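Local atomic coordinates of succinylglutamate desuccinylase/aspartoacylase (Ruegeria sp. TM1040, PDB entry 3NA6), a protein that probably hydrolyses N-acylated amino acids, in the manner of the zinc-dependent succinylglutamate desuccinylases and aspartoacylases. Residues A[86-91]-A[128-133]; A[92-97]-A[120-125]; A[249-254]-A[305-310]. All coordinates share one frame; numbering follows the deposited sequence.

Contact 1: residues A[86-91]-A[128-133]; sequences IIVPYF and DYFQRT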
loop_
_atom_site.group_PDB
_atom_site.type_symbol
_atom_site.label_atom_id
_atom_site.label_comp_id
_atom_site.label_asym_id
_atom_site.label_seq_id
_atom_site.Cartn_x
_atom_site.Cartn_y
_atom_site.Cartn_z
ATOM N N ILE A 86 36.582 10.583 9.406
ATOM C CA ILE A 86 35.473 9.658 9.713
ATOM C C ILE A 86 34.430 9.907 8.613
ATOM O O ILE A 86 33.809 10.999 8.569
ATOM C CB ILE A 86 34.865 9.901 11.081
ATOM C CG1 ILE A 86 35.931 9.720 12.160
ATOM C CG2 ILE A 86 33.710 8.932 11.346
ATOM C CD1 ILE A 86 35.517 10.187 13.566
ATOM N N ILE A 87 34.286 8.927 7.710
ATOM C CA ILE A 87 33.528 9.071 6.475
ATOM C C ILE A 87 32.243 8.220 6.547
ATOM O O ILE A 87 32.309 7.003 6.673
ATOM C CB ILE A 87 34.343 8.582 5.269
ATOM C CG1 ILE A 87 35.745 9.213 5.276
ATOM C CG2 ILE A 87 33.551 8.862 3.964
ATOM C CD1 ILE A 87 36.694 8.750 4.138
ATOM N N VAL A 88 31.096 8.874 6.443
ATOM C CA VAL A 88 29.768 8.226 6.463
ATOM C C VAL A 88 29.020 8.739 5.221
ATOM O O VAL A 88 28.357 9.770 5.266
ATOM C CB VAL A 88 29.019 8.624 7.741
ATOM C CG1 VAL A 88 27.625 7.968 7.835
ATOM C CG2 VAL A 88 29.865 8.276 8.982
ATOM N N PRO A 89 29.172 8.050 4.088
ATOM C CA PRO A 89 28.568 8.560 2.838
ATOM C C PRO A 89 27.048 8.574 2.847
ATOM O O PRO A 89 26.441 9.373 2.142
ATOM C CB PRO A 89 29.074 7.602 1.759
ATOM C CG PRO A 89 29.990 6.623 2.442
ATOM C CD PRO A 89 29.887 6.777 3.908
ATOM N N TYR A 90 26.455 7.666 3.619
ATOM C CA TYR A 90 25.014 7.522 3.706
ATOM C C TYR A 90 24.561 7.712 5.165
ATOM O O TYR A 90 24.439 6.774 5.921
ATOM C CB TYR A 90 24.593 6.159 3.166
ATOM C CG TYR A 90 25.220 5.707 1.882
ATOM C CD1 TYR A 90 25.188 6.498 0.752
ATOM C CD2 TYR A 90 25.777 4.434 1.775
ATOM C CE1 TYR A 90 25.728 6.038 -0.488
ATOM C CE2 TYR A 90 26.307 3.960 0.571
ATOM C CZ TYR A 90 26.300 4.788 -0.567
ATOM O OH TYR A 90 26.827 4.318 -1.763
ATOM N N PHE A 91 24.356 8.965 5.547
ATOM C CA PHE A 91 24.111 9.385 6.922
ATOM C C PHE A 91 22.728 8.915 7.409
ATOM O O PHE A 91 22.629 8.185 8.377
ATOM C CB PHE A 91 24.261 10.895 6.924
ATOM C CG PHE A 91 24.266 11.577 8.280
ATOM C CD1 PHE A 91 24.355 10.906 9.475
ATOM C CD2 PHE A 91 24.216 12.963 8.300
ATOM C CE1 PHE A 91 24.368 11.595 10.658
ATOM C CE2 PHE A 91 24.248 13.664 9.489
ATOM C CZ PHE A 91 24.312 12.992 10.655
ATOM N N ASP A 128 21.459 10.920 18.009
ATOM C CA ASP A 128 22.054 10.854 19.335
ATOM C C ASP A 128 23.499 10.327 19.315
ATOM O O ASP A 128 24.344 10.773 20.086
ATOM C CB ASP A 128 21.204 9.989 20.272
ATOM C CG ASP A 128 21.824 9.851 21.634
ATOM O OD1 ASP A 128 21.672 10.791 22.457
ATOM O OD2 ASP A 128 22.499 8.832 21.848
ATOM N N TYR A 129 23.768 9.362 18.453
ATOM C CA TYR A 129 25.105 8.801 18.343
ATOM C C TYR A 129 26.066 9.842 17.773
ATOM O O TYR A 129 27.215 9.941 18.195
ATOM C CB TYR A 129 25.099 7.525 17.480
ATOM C CG TYR A 129 26.429 6.827 17.440
ATOM C CD1 TYR A 129 26.893 6.099 18.531
ATOM C CD2 TYR A 129 27.224 6.893 16.325
ATOM C CE1 TYR A 129 28.118 5.479 18.485
ATOM C CE2 TYR A 129 28.425 6.261 16.278
ATOM C CZ TYR A 129 28.873 5.579 17.347
ATOM O OH TYR A 129 30.089 4.969 17.267
ATOM N N PHE A 130 25.607 10.593 16.777
ATOM C CA PHE A 130 26.420 11.666 16.223
ATOM C C PHE A 130 26.616 12.772 17.241
ATOM O O PHE A 130 27.730 13.241 17.413
ATOM C CB PHE A 130 25.857 12.171 14.877
ATOM C CG PHE A 130 26.276 11.294 13.696
ATOM C CD1 PHE A 130 25.823 9.973 13.610
ATOM C CD2 PHE A 130 27.162 11.750 12.751
ATOM C CE1 PHE A 130 26.216 9.161 12.613
ATOM C CE2 PHE A 130 27.573 10.926 11.722
ATOM C CZ PHE A 130 27.089 9.639 11.644
ATOM N N GLN A 131 25.544 13.184 17.914
ATOM C CA GLN A 131 25.612 14.256 18.921
ATOM C C GLN A 131 26.588 13.957 20.061
ATOM O O GLN A 131 27.415 14.795 20.402
ATOM C CB GLN A 131 24.232 14.466 19.537
ATOM C CG GLN A 131 24.128 15.589 20.592
ATOM C CD GLN A 131 24.146 16.988 19.992
ATOM O OE1 GLN A 131 23.511 17.248 18.968
ATOM N NE2 GLN A 131 24.888 17.896 20.627
ATOM N N ARG A 132 26.495 12.760 20.637
ATOM C CA ARG A 132 27.226 12.440 21.873
ATOM C C ARG A 132 28.476 11.590 21.685
ATOM O O ARG A 132 29.328 11.573 22.566
ATOM C CB ARG A 132 26.285 11.771 22.888
ATOM C CG ARG A 132 25.175 12.739 23.367
ATOM C CD ARG A 132 24.477 12.274 24.641
ATOM N NE ARG A 132 23.842 10.984 24.396
ATOM C CZ ARG A 132 23.954 9.896 25.148
ATOM N NH1 ARG A 132 24.621 9.917 26.295
ATOM N NH2 ARG A 132 23.351 8.788 24.761
ATOM N N THR A 133 28.617 10.891 20.560
ATOM C CA THR A 133 29.766 10.021 20.386
ATOM C C THR A 133 30.683 10.514 19.286
ATOM O O THR A 133 31.854 10.742 19.536
ATOM C CB THR A 133 29.354 8.542 20.152
ATOM O OG1 THR A 133 28.515 8.137 21.229
ATOM C CG2 THR A 133 30.578 7.621 20.098
#

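Contact 2: residues A[92-97]-A[120-125]; sequences NYPAFR and GTVTQK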
loop_
_atom_site.group_PDB
_atom_site.type_symbol
_atom_site.label_atom_id
_atom_site.label_comp_id
_atom_site.label_asym_id
_atom_site.label_seq_id
_atom_site.Cartn_x
_atom_site.Cartn_y
_atom_site.Cartn_z
ATOM N N ASN A 92 21.649 9.314 6.755
ATOM C CA ASN A 92 20.362 8.673 7.044
ATOM C C ASN A 92 20.263 7.471 6.140
ATOM O O ASN A 92 19.560 7.482 5.112
ATOM C CB ASN A 92 19.165 9.590 6.847
ATOM C CG ASN A 92 17.897 8.985 7.399
ATOM O OD1 ASN A 92 17.859 7.775 7.694
ATOM N ND2 ASN A 92 16.876 9.816 7.612
ATOM N N TYR A 93 20.958 6.424 6.547
ATOM C CA TYR A 93 21.124 5.260 5.718
ATOM C C TYR A 93 19.792 4.665 5.259
ATOM O O TYR A 93 19.606 4.405 4.068
ATOM C CB TYR A 93 22.041 4.238 6.383
ATOM C CG TYR A 93 22.271 2.999 5.530
ATOM C CD1 TYR A 93 22.826 3.091 4.265
ATOM C CD2 TYR A 93 21.900 1.750 5.988
ATOM C CE1 TYR A 93 23.029 1.971 3.496
ATOM C CE2 TYR A 93 22.079 0.624 5.214
ATOM C CZ TYR A 93 22.649 0.745 3.980
ATOM O OH TYR A 93 22.825 -0.378 3.240
ATOM N N PRO A 94 18.837 4.505 6.175
ATOM C CA PRO A 94 17.536 3.988 5.716
ATOM C C PRO A 94 16.866 4.860 4.663
ATOM O O PRO A 94 16.323 4.305 3.683
ATOM C CB PRO A 94 16.723 3.898 7.013
ATOM C CG PRO A 94 17.791 3.670 8.070
ATOM C CD PRO A 94 18.883 4.603 7.645
ATOM N N ALA A 95 16.956 6.190 4.803
ATOM C CA ALA A 95 16.380 7.093 3.806
ATOM C C ALA A 95 17.126 6.883 2.486
ATOM O O ALA A 95 16.513 6.776 1.420
ATOM C CB ALA A 95 16.454 8.560 4.226
ATOM N N PHE A 96 18.446 6.800 2.557
ATOM C CA PHE A 96 19.230 6.550 1.335
ATOM C C PHE A 96 18.816 5.245 0.644
ATOM O O PHE A 96 18.603 5.215 -0.571
ATOM C CB PHE A 96 20.729 6.565 1.606
ATOM C CG PHE A 96 21.526 6.087 0.463
ATOM C CD1 PHE A 96 21.704 6.893 -0.636
ATOM C CD2 PHE A 96 22.057 4.808 0.449
ATOM C CE1 PHE A 96 22.402 6.446 -1.729
ATOM C CE2 PHE A 96 22.779 4.362 -0.642
ATOM C CZ PHE A 96 22.944 5.190 -1.739
ATOM N N ARG A 97 18.672 4.172 1.396
ATOM C CA ARG A 97 18.253 2.928 0.774
ATOM C C ARG A 97 16.877 3.014 0.107
ATOM O O ARG A 97 16.646 2.298 -0.838
ATOM C CB ARG A 97 18.276 1.767 1.768
ATOM C CG ARG A 97 19.705 1.293 2.153
ATOM C CD ARG A 97 20.675 0.968 0.935
ATOM N NE ARG A 97 20.469 -0.300 0.210
ATOM C CZ ARG A 97 20.587 -1.533 0.727
ATOM N NH1 ARG A 97 20.853 -1.744 2.017
ATOM N NH2 ARG A 97 20.399 -2.587 -0.059
ATOM N N GLY A 120 14.933 6.587 21.292
ATOM C CA GLY A 120 13.843 7.019 20.421
ATOM C C GLY A 120 13.724 6.191 19.159
ATOM O O GLY A 120 14.099 5.022 19.137
ATOM N N THR A 121 13.245 6.827 18.095
ATOM C CA THR A 121 13.149 6.210 16.776
ATOM C C THR A 121 14.547 5.960 16.204
ATOM O O THR A 121 15.523 6.462 16.729
ATOM C CB THR A 121 12.331 7.106 15.798
ATOM O OG1 THR A 121 13.034 8.339 15.535
ATOM C CG2 THR A 121 10.950 7.377 16.373
ATOM N N VAL A 122 14.639 5.140 15.159
ATOM C CA VAL A 122 15.923 4.897 14.492
ATOM C C VAL A 122 16.627 6.236 14.160
ATOM O O VAL A 122 17.805 6.425 14.468
ATOM C CB VAL A 122 15.765 3.997 13.253
ATOM C CG1 VAL A 122 17.030 4.009 12.448
ATOM C CG2 VAL A 122 15.426 2.534 13.720
ATOM N N THR A 123 15.896 7.163 13.557
ATOM C CA THR A 123 16.479 8.452 13.147
ATOM C C THR A 123 17.020 9.229 14.353
ATOM O O THR A 123 18.075 9.839 14.295
ATOM C CB THR A 123 15.446 9.274 12.339
ATOM O OG1 THR A 123 15.084 8.539 11.139
ATOM C CG2 THR A 123 16.022 10.647 11.918
ATOM N N GLN A 124 16.286 9.194 15.457
ATOM C CA GLN A 124 16.706 9.855 16.678
ATOM C C GLN A 124 17.943 9.215 17.293
ATOM O O GLN A 124 18.768 9.919 17.857
ATOM C CB GLN A 124 15.580 9.857 17.707
ATOM C CG GLN A 124 14.416 10.682 17.286
ATOM C CD GLN A 124 13.340 10.709 18.306
ATOM O OE1 GLN A 124 12.877 9.671 18.795
ATOM N NE2 GLN A 124 12.950 11.912 18.682
ATOM N N LYS A 125 18.025 7.890 17.231
ATOM C CA LYS A 125 19.199 7.121 17.712
ATOM C C LYS A 125 20.463 7.416 16.870
ATOM O O LYS A 125 21.551 7.592 17.423
ATOM C CB LYS A 125 18.899 5.618 17.725
ATOM C CG LYS A 125 17.857 5.193 18.816
ATOM C CD LYS A 125 17.356 3.790 18.542
ATOM C CE LYS A 125 16.915 3.045 19.758
ATOM N NZ LYS A 125 16.203 1.800 19.349
HETATM O O HOH W 1 16.400 6.904 9.843
#

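Contact 3: residues A[249-254]-A[305-310]; sequences VTLDMP and SGVLIS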
loop_
_atom_site.group_PDB
_atom_site.type_symbol
_atom_site.label_atom_id
_atom_site.label_comp_id
_atom_site.label_asym_id
_atom_site.label_seq_id
_atom_site.Cartn_x
_atom_site.Cartn_y
_atom_site.Cartn_z
ATOM N N VAL A 249 30.794 32.957 -7.645
ATOM C CA VAL A 249 29.835 34.063 -7.597
ATOM C C VAL A 249 29.270 34.126 -6.183
ATOM O O VAL A 249 28.716 33.142 -5.690
ATOM C CB VAL A 249 28.697 33.886 -8.668
ATOM C CG1 VAL A 249 27.551 34.859 -8.401
ATOM C CG2 VAL A 249 29.282 34.083 -10.097
ATOM N N THR A 250 29.414 35.263 -5.515
ATOM C CA THR A 250 28.838 35.416 -4.176
ATOM C C THR A 250 27.433 35.970 -4.277
ATOM O O THR A 250 27.196 36.969 -4.997
ATOM C CB THR A 250 29.681 36.327 -3.298
ATOM O OG1 THR A 250 30.892 35.644 -3.004
ATOM C CG2 THR A 250 28.972 36.672 -1.986
ATOM N N LEU A 251 26.506 35.310 -3.570
ATOM C CA LEU A 251 25.112 35.747 -3.484
ATOM C C LEU A 251 24.888 36.615 -2.249
ATOM O O LEU A 251 25.339 36.251 -1.161
ATOM C CB LEU A 251 24.171 34.553 -3.408
ATOM C CG LEU A 251 24.138 33.596 -4.603
ATOM C CD1 LEU A 251 23.209 32.431 -4.310
ATOM C CD2 LEU A 251 23.712 34.310 -5.927
ATOM N N ASP A 252 24.207 37.757 -2.413
ATOM C CA ASP A 252 23.824 38.592 -1.262
ATOM C C ASP A 252 22.981 37.771 -0.339
ATOM O O ASP A 252 22.349 36.809 -0.787
ATOM C CB ASP A 252 23.036 39.834 -1.654
ATOM C CG ASP A 252 23.927 41.002 -2.010
ATOM O OD1 ASP A 252 25.157 40.913 -1.795
ATOM O OD2 ASP A 252 23.388 42.014 -2.509
HETATM N N MSE A 253 23.007 38.137 0.945
HETATM C CA MSE A 253 22.260 37.420 1.979
HETATM C C MSE A 253 20.921 37.023 1.423
HETATM O O MSE A 253 20.006 37.845 1.404
HETATM C CB MSE A 253 22.030 38.286 3.244
HETATM C CG MSE A 253 22.734 37.775 4.513
HETATM SE SE MSE A 253 21.542 37.374 6.048
HETATM C CE MSE A 253 20.557 35.798 5.404
ATOM N N PRO A 254 20.803 35.780 0.923
ATOM C CA PRO A 254 19.423 35.406 0.679
ATOM C C PRO A 254 18.853 35.217 2.068
ATOM O O PRO A 254 19.565 34.739 2.972
ATOM C CB PRO A 254 19.519 34.077 -0.104
ATOM C CG PRO A 254 20.976 33.666 -0.063
ATOM C CD PRO A 254 21.711 34.622 0.855
ATOM N N SER A 305 14.814 42.187 -8.888
ATOM C CA SER A 305 15.750 41.731 -9.887
ATOM C C SER A 305 16.776 40.778 -9.290
ATOM O O SER A 305 17.120 40.852 -8.116
ATOM C CB SER A 305 16.441 42.915 -10.535
ATOM O OG SER A 305 15.471 43.754 -11.151
ATOM N N GLY A 306 17.270 39.872 -10.114
ATOM C CA GLY A 306 18.269 38.932 -9.646
ATOM C C GLY A 306 18.528 37.807 -10.621
ATOM O O GLY A 306 18.394 37.980 -11.845
ATOM N N VAL A 307 18.920 36.666 -10.052
ATOM C CA VAL A 307 19.124 35.411 -10.791
ATOM C C VAL A 307 18.352 34.287 -10.084
ATOM O O VAL A 307 18.136 34.328 -8.884
ATOM C CB VAL A 307 20.615 35.052 -10.909
ATOM C CG1 VAL A 307 21.406 36.176 -11.673
ATOM C CG2 VAL A 307 21.247 34.808 -9.531
ATOM N N LEU A 308 17.932 33.278 -10.837
ATOM C CA LEU A 308 17.203 32.170 -10.262
ATOM C C LEU A 308 18.184 31.260 -9.551
ATOM O O LEU A 308 19.145 30.728 -10.163
ATOM C CB LEU A 308 16.478 31.430 -11.368
ATOM C CG LEU A 308 15.652 30.252 -10.919
ATOM C CD1 LEU A 308 14.333 30.738 -10.305
ATOM C CD2 LEU A 308 15.444 29.311 -12.103
ATOM N N ILE A 309 17.967 31.082 -8.252
ATOM C CA ILE A 309 18.893 30.295 -7.467
ATOM C C ILE A 309 18.294 28.963 -6.998
ATOM O O ILE A 309 19.029 28.050 -6.645
ATOM C CB ILE A 309 19.515 31.102 -6.265
ATOM C CG1 ILE A 309 18.459 31.499 -5.246
ATOM C CG2 ILE A 309 20.303 32.322 -6.762
ATOM C CD1 ILE A 309 19.061 32.081 -3.957
ATOM N N SER A 310 16.970 28.858 -6.993
ATOM C CA SER A 310 16.303 27.627 -6.605
ATOM C C SER A 310 15.024 27.479 -7.401
ATOM O O SER A 310 14.380 28.475 -7.711
ATOM C CB SER A 310 15.952 27.653 -5.115
ATOM O OG SER A 310 15.512 26.349 -4.723
#

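Contact 1: residues A[86-91]-A[128-133]
Phe91 and Phe130 carry this contact, ring against ring. CE1 of Phe91 comes down over the centre of one face of Phe130, 3.3 Å above the ring plane. All six ring carbons of Phe130 therefore lie almost equally near it. The shortest step is Phe91 CE1 to Phe130 CE2, 3.4 Å. The two planes meet obliquely at 43°, with centroids 4.4 Å apart. CG of Phe91 stands trans to its own backbone N (chi1 -171°), which carries the ring out to the helix.

The aliphatic part is smaller. Val88 points its side chain at the helix, and its CG2 lies 4.1 Å from Phe130 CZ. It meets the ring at the edge, close to the ring plane. Phe130 is thus held over one face by Phe91 and at its rim by Val88. With an alanine in place of Phe130, Phe91 CE1 would probably lose the face it rests on and Val88 its apolar neighbour, opening a gap between strand and helix.

The polar part belongs to the helix itself. Arg132 grips Asp128, one turn earlier, side-on with two nitrogens. NE reaches Asp128 OD1 at 2.9 Å and NH2 reaches Asp128 OD2 at 3.0 Å. The N-terminal segment adds to this pair, through Asn5 ND2 on Asp128 OD2 and Lys3 O on Arg132 NH2.

Strand 83-88 runs between strands 36-46 and 51-55 in the large mixed sheet. Helix 122-134 packs on one face of that sheet, where Phe130 also touches Leu53 and Phe91 meets Tyr195 edge-to-face. Ile87, next to Val88 in the strand, instead packs against helix 64-75.

Contact 2: residues A[92-97]-A[120-125]
Two capped helix N-termini meet here: Asn92, the N-cap of helix 93-97, faces Thr123 in the first turn of helix 122-134. The two side chains run roughly perpendicular. Asn92 ND2 and Thr123 OG1 are 4.2 Å apart, too far for a direct bond. A water closes the gap. It donates to Asn92 OD1 at 2.7 Å and to Thr123 OG1 at 2.5 Å, the latter a short distance.

Asn92 OD1 therefore does two jobs. It takes the water, and it accepts the capping bond from Ala95 N, which is weak at 3.4 Å. CG of Asn92 is trans to the backbone N (chi1 -169°), and this brings the amide closer to the other helix. Thr123 OG1 also has a second partner, Asp106 OD1, in the loop before its helix. The bridging water is thus tied at both ends to groups that are themselves fixed.

Beside the water, Pro94 and Val122 point at each other. Pro94 CG and Val122 CG1 are 4.5 Å apart, a loose apolar touch. Val122 also packs on Leu25 of strand 17-26, and Pro94 on Val37 of strand 36-46. From the same short helix, Tyr93 packs on Asp291 of a second subunit and Phe96 on Met316 of that subunit. The short helix thus reaches a subunit interface as well as helix 122-134.

The start of helix 122-134 is closed by a capping box. Thr121 OG1 accepts weakly from Gln124 N at 3.4 Å, and has a further weak bond to Asp106 OD2. In return, Thr121 N donates to Gln124 OE1 at 3.0 Å, in the carbonyl plane and on a lone pair, with a C=O...N angle of 132°.

Contact 3: residues A[249-254]-A[305-310]
Leu251 and Ile309 meet end to end, their CA atoms 9.2 Å apart. The Leu251 side chain leaves its backbone in the direction of strand 306-312. CB and CG serve as the stem, and the two methyls do the touching. CG lies trans to the carbonyl carbon and beside the backbone N (chi1 -63°). CD1 continues the chain in an extended line (chi2 177°), which brings it up to both branches of Ile309. Leu251 CD1 meets Ile309 CG2 at 3.8 Å and Ile309 CD1 at 4.2 Å. The other methyl, Leu251 CD2, touches Ile309 CG2 at 4.0 Å. It also lies 4.4 Å from Val307 CG2.

Ile309 thus answers with both of its branches. CG2 fits against the pair of leucine methyls. The longer branch goes on past Leu251 CD1 to Pro254, where Ile309 CD1 is 4.4 Å from Pro254 CB. That last touch is loose, and Pro254 is poorly ordered. Val307, two residues earlier in the strand, sends its side chain the same way as Ile309. The whole contact is apolar.

The two segments belong to different sheets. Strand 249-250 is an outermost strand of the large mixed sheet within this chain, beside strand 182-186. Strand 306-312 pairs with strands 151-153, 277-278 and 322-327 in an antiparallel sheet. The disulfide between Cys258 and Cys322 links the chain after Pro254 to that second sheet. This is side-chain packing between an edge of the alpha/beta part and the beta-rich C-terminal part of the chain. In the pairing with strand 322-327, Ile309 and Ser310 both face Val325, a classic beta bulge.

How the contacts relate
Contacts 1 and 2 are neighbours and both are buried. Their centres lie 11 Å apart, both use helix 122-134, and contact 2 is nested within the chain loop that contact 1 closes. They touch through the stacked rings of Tyr90 and Phe96. Contact 1 is aromatic and apolar, between a helix and the sheet it lies on. Contact 2 is smaller and mixes a water bridge with one loose apolar touch, between helix starts. Contact 3 lies on the opposite side of the chain's centre, about 32 Å from contact 1 between centres. It is only partly buried and wholly aliphatic. Contacts 1 and 3 still share the large mixed sheet, one at an inner strand and the other at its edge.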